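Putative transcription regulator (Lactobacillus plantarum WCFS1, PDB 3COL) probably binds DNA through an N-terminal helix-turn-helix domain of the TetR family and so regulates transcription. Local coordinates at residues I15-A29 with F51-R64. Residues are numbered along the deposited sequence; the frame is centred on the assembly and turned at random.
Sequences IQDAVAAIILAEGPA and FKNKQALIDSVYAR
Gln16 and Val61 mark where the helical segments 15-26 and 54-64 come together, their CA atoms 5.8 Å apart; the segment axes pass 9.3 Å from each other at -93°, a nearly perpendicular crossing. At its middle Val19 CG1 meets Val61 CG2 at 3.5 Å, tighter than usual for two carbons, while Val19 CG2 lies on Leu57 CB. Ile15 adds its CG2 branch, anti to the backbone N, which reaches both Phe51 CE2 and Leu57 CD2. Polar bonds flank this centre. Gln16, extended beyond CG, donates from NE2 to Ser60 OG (2.9 Å, N-H...O 150°), the hydroxyl standing somewhat out of the amide plane. Arg64, bent at chi3 (71°), brings one guanidinium face over Gln16 CB and makes a salt bridge from NH1 to Asp17 OD1 (2.8 Å), with the oxygen near the guanidinium plane; a water joins the same OD1 to NH2. A leucine in place of Arg64 would probably leave Asp17 without its countercharge and Gln16 CB without its flat cover. Farther along, Lys54 NZ donates to Ala29 O in a longer bond (3.3 Å), tilted well out of the carbonyl plane. The contact thus joins helix 11-26, the first of the TetR-type DNA-binding domain, to helix 54-67, which follows its helix-turn-helix: Ile15 and Val19 also touch Val36 of helix 33-40, and Ile23 and Pro28 pack against helix 106-117.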
# COMPACT_ATOMS: atom_id res chain seq x y z
N ILE A 15 21.66 -4.11 -15.01
CA ILE A 15 20.49 -3.49 -15.65
C ILE A 15 19.22 -3.51 -14.79
O ILE A 15 18.55 -2.48 -14.66
CB ILE A 15 20.23 -4.09 -17.04
CG1 ILE A 15 21.35 -3.65 -18.01
CG2 ILE A 15 18.90 -3.60 -17.54
CD1 ILE A 15 21.49 -4.52 -19.23
N GLN A 16 18.90 -4.66 -14.20
CA GLN A 16 17.78 -4.74 -13.29
C GLN A 16 17.93 -3.81 -12.07
O GLN A 16 16.97 -3.17 -11.65
CB GLN A 16 17.63 -6.18 -12.82
CG GLN A 16 17.22 -7.16 -13.91
CD GLN A 16 17.23 -8.59 -13.39
OE1 GLN A 16 18.20 -9.04 -12.80
NE2 GLN A 16 16.15 -9.30 -13.60
N ASP A 17 19.13 -3.74 -11.50
CA ASP A 17 19.39 -2.82 -10.39
C ASP A 17 19.13 -1.38 -10.80
O ASP A 17 18.53 -0.62 -10.05
CB ASP A 17 20.81 -2.97 -9.87
CG ASP A 17 21.01 -4.23 -9.07
OD1 ASP A 17 20.00 -4.93 -8.77
OD2 ASP A 17 22.17 -4.50 -8.71
N ALA A 18 19.58 -1.02 -12.00
CA ALA A 18 19.32 0.33 -12.55
C ALA A 18 17.81 0.66 -12.72
O ALA A 18 17.35 1.72 -12.32
CB ALA A 18 20.03 0.49 -13.86
N VAL A 19 17.05 -0.27 -13.31
CA VAL A 19 15.58 -0.14 -13.43
C VAL A 19 14.95 0.05 -12.05
O VAL A 19 14.08 0.90 -11.89
CB VAL A 19 14.94 -1.39 -14.14
CG1 VAL A 19 13.38 -1.33 -14.16
CG2 VAL A 19 15.48 -1.53 -15.58
N ALA A 20 15.38 -0.75 -11.07
CA ALA A 20 14.78 -0.72 -9.75
C ALA A 20 15.01 0.64 -9.07
O ALA A 20 14.10 1.18 -8.42
CB ALA A 20 15.29 -1.89 -8.91
N ALA A 21 16.22 1.20 -9.24
CA ALA A 21 16.55 2.54 -8.73
C ALA A 21 15.69 3.64 -9.34
O ALA A 21 15.22 4.52 -8.65
CB ALA A 21 18.05 2.86 -8.94
N ILE A 22 15.52 3.60 -10.66
CA ILE A 22 14.66 4.56 -11.37
C ILE A 22 13.20 4.47 -10.87
O ILE A 22 12.56 5.49 -10.57
CB ILE A 22 14.72 4.33 -12.92
CG1 ILE A 22 16.12 4.66 -13.45
CG2 ILE A 22 13.65 5.18 -13.63
CD1 ILE A 22 16.37 4.11 -14.89
N ILE A 23 12.69 3.25 -10.78
CA ILE A 23 11.36 3.03 -10.21
C ILE A 23 11.22 3.71 -8.83
O ILE A 23 10.23 4.39 -8.57
CB ILE A 23 10.98 1.51 -10.17
CG1 ILE A 23 10.86 0.96 -11.61
CG2 ILE A 23 9.67 1.27 -9.36
CD1 ILE A 23 10.56 -0.54 -11.72
N LEU A 24 12.22 3.53 -7.96
CA LEU A 24 12.14 4.12 -6.62
C LEU A 24 12.16 5.65 -6.68
O LEU A 24 11.45 6.30 -5.93
CB LEU A 24 13.25 3.59 -5.72
CG LEU A 24 13.17 2.11 -5.33
CD1 LEU A 24 14.42 1.72 -4.56
CD2 LEU A 24 11.93 1.84 -4.49
N ALA A 25 12.97 6.21 -7.58
CA ALA A 25 13.11 7.67 -7.74
C ALA A 25 11.99 8.33 -8.57
O ALA A 25 11.51 9.41 -8.23
CB ALA A 25 14.48 8.02 -8.34
N GLU A 26 11.59 7.70 -9.68
CA GLU A 26 10.61 8.33 -10.58
C GLU A 26 9.36 7.52 -10.88
O GLU A 26 8.52 7.95 -11.68
CB GLU A 26 11.25 8.76 -11.90
CG GLU A 26 12.59 9.45 -11.78
CD GLU A 26 13.24 9.61 -13.15
OE1 GLU A 26 14.44 9.27 -13.30
OE2 GLU A 26 12.53 10.07 -14.08
N GLY A 27 9.21 6.36 -10.24
CA GLY A 27 8.14 5.44 -10.59
C GLY A 27 8.40 4.72 -11.92
O GLY A 27 9.35 5.05 -12.64
N PRO A 28 7.55 3.74 -12.25
CA PRO A 28 7.74 2.95 -13.45
C PRO A 28 7.72 3.78 -14.74
O PRO A 28 8.44 3.49 -15.66
CB PRO A 28 6.56 1.97 -13.41
CG PRO A 28 6.14 1.94 -12.03
CD PRO A 28 6.36 3.30 -11.50
N ALA A 29 6.93 4.84 -14.76
CA ALA A 29 6.88 5.76 -15.90
C ALA A 29 8.24 6.41 -16.21
O ALA A 29 8.50 6.78 -17.35
CB ALA A 29 5.79 6.81 -15.69
N PHE A 51 16.91 -6.93 -23.18
CA PHE A 51 15.53 -6.45 -23.00
C PHE A 51 15.08 -5.67 -24.24
O PHE A 51 15.76 -4.74 -24.66
CB PHE A 51 15.42 -5.55 -21.74
CG PHE A 51 15.92 -6.21 -20.47
CD1 PHE A 51 15.09 -7.03 -19.71
CD2 PHE A 51 17.24 -6.04 -20.04
CE1 PHE A 51 15.58 -7.66 -18.55
CE2 PHE A 51 17.72 -6.65 -18.89
CZ PHE A 51 16.88 -7.45 -18.14
N LYS A 52 13.93 -5.99 -24.79
CA LYS A 52 13.54 -5.39 -26.07
C LYS A 52 12.97 -3.98 -25.98
O LYS A 52 12.97 -3.23 -26.96
CB LYS A 52 12.62 -6.32 -26.89
CG LYS A 52 11.25 -6.63 -26.29
CD LYS A 52 10.32 -7.26 -27.40
CE LYS A 52 10.69 -8.73 -27.70
NZ LYS A 52 10.40 -9.18 -29.10
N ASN A 53 12.49 -3.61 -24.79
CA ASN A 53 11.87 -2.27 -24.60
C ASN A 53 11.64 -1.96 -23.13
O ASN A 53 11.94 -2.79 -22.29
CB ASN A 53 10.57 -2.14 -25.42
CG ASN A 53 9.51 -3.21 -25.08
OD1 ASN A 53 9.50 -3.80 -24.00
ND2 ASN A 53 8.60 -3.47 -26.03
N LYS A 54 11.11 -0.77 -22.84
CA LYS A 54 10.86 -0.29 -21.49
C LYS A 54 9.98 -1.29 -20.71
O LYS A 54 10.31 -1.63 -19.60
CB LYS A 54 10.22 1.11 -21.54
CG LYS A 54 9.41 1.52 -20.33
CD LYS A 54 8.63 2.83 -20.57
CE LYS A 54 7.97 3.37 -19.26
NZ LYS A 54 7.23 4.71 -19.54
N GLN A 55 8.89 -1.77 -21.31
CA GLN A 55 8.03 -2.77 -20.65
C GLN A 55 8.78 -4.04 -20.23
O GLN A 55 8.58 -4.53 -19.14
CB GLN A 55 6.81 -3.17 -21.51
CG GLN A 55 5.71 -3.88 -20.70
CD GLN A 55 5.16 -3.01 -19.55
OE1 GLN A 55 4.78 -1.85 -19.77
NE2 GLN A 55 5.15 -3.55 -18.33
N ALA A 56 9.61 -4.59 -21.11
CA ALA A 56 10.45 -5.74 -20.77
C ALA A 56 11.38 -5.44 -19.57
O ALA A 56 11.59 -6.31 -18.72
CB ALA A 56 11.26 -6.20 -22.01
N LEU A 57 11.92 -4.23 -19.49
CA LEU A 57 12.78 -3.83 -18.34
C LEU A 57 11.99 -3.89 -17.01
O LEU A 57 12.45 -4.45 -16.03
CB LEU A 57 13.35 -2.42 -18.53
CG LEU A 57 14.37 -2.21 -19.65
CD1 LEU A 57 14.57 -0.72 -19.96
CD2 LEU A 57 15.71 -2.89 -19.30
N ILE A 58 10.79 -3.31 -17.02
CA ILE A 58 9.89 -3.27 -15.85
C ILE A 58 9.44 -4.71 -15.45
O ILE A 58 9.46 -5.08 -14.26
CB ILE A 58 8.66 -2.36 -16.17
CG1 ILE A 58 9.08 -0.87 -16.25
CG2 ILE A 58 7.54 -2.56 -15.14
CD1 ILE A 58 8.06 0.03 -17.06
N ASP A 59 9.00 -5.48 -16.44
CA ASP A 59 8.48 -6.81 -16.19
C ASP A 59 9.56 -7.67 -15.54
O ASP A 59 9.25 -8.49 -14.70
CB ASP A 59 8.00 -7.49 -17.47
CG ASP A 59 6.71 -6.88 -18.03
OD1 ASP A 59 6.12 -6.00 -17.36
OD2 ASP A 59 6.30 -7.28 -19.15
N SER A 60 10.82 -7.48 -15.98
CA SER A 60 11.96 -8.24 -15.45
C SER A 60 12.19 -7.96 -13.97
O SER A 60 12.36 -8.88 -13.16
CB SER A 60 13.22 -7.96 -16.27
OG SER A 60 14.34 -8.66 -15.73
N VAL A 61 12.17 -6.69 -13.60
CA VAL A 61 12.27 -6.30 -12.20
C VAL A 61 11.05 -6.76 -11.38
O VAL A 61 11.20 -7.21 -10.23
CB VAL A 61 12.53 -4.78 -12.03
CG1 VAL A 61 12.46 -4.38 -10.56
CG2 VAL A 61 13.90 -4.41 -12.68
N TYR A 62 9.86 -6.64 -11.95
CA TYR A 62 8.66 -7.20 -11.28
C TYR A 62 8.86 -8.69 -10.92
O TYR A 62 8.68 -9.07 -9.75
CB TYR A 62 7.38 -7.00 -12.10
CG TYR A 62 6.11 -7.37 -11.31
CD1 TYR A 62 5.66 -6.56 -10.28
CD2 TYR A 62 5.40 -8.54 -11.58
CE1 TYR A 62 4.53 -6.88 -9.55
CE2 TYR A 62 4.28 -8.89 -10.86
CZ TYR A 62 3.85 -8.05 -9.84
OH TYR A 62 2.73 -8.39 -9.12
N ALA A 63 9.25 -9.51 -11.90
CA ALA A 63 9.39 -10.94 -11.68
C ALA A 63 10.54 -11.26 -10.71
O ALA A 63 10.42 -12.17 -9.90
CB ALA A 63 9.58 -11.69 -13.01
N ARG A 64 11.65 -10.52 -10.78
CA ARG A 64 12.74 -10.64 -9.82
C ARG A 64 12.30 -10.41 -8.38
O ARG A 64 12.56 -11.25 -7.50
CB ARG A 64 13.87 -9.65 -10.14
CG ARG A 64 15.16 -9.91 -9.33
CD ARG A 64 16.22 -8.87 -9.59
NE ARG A 64 15.90 -7.57 -9.01
CZ ARG A 64 16.76 -6.56 -8.95
NH1 ARG A 64 18.00 -6.71 -9.44
NH2 ARG A 64 16.40 -5.39 -8.41
O HOH W 1 18.13 -3.50 -6.96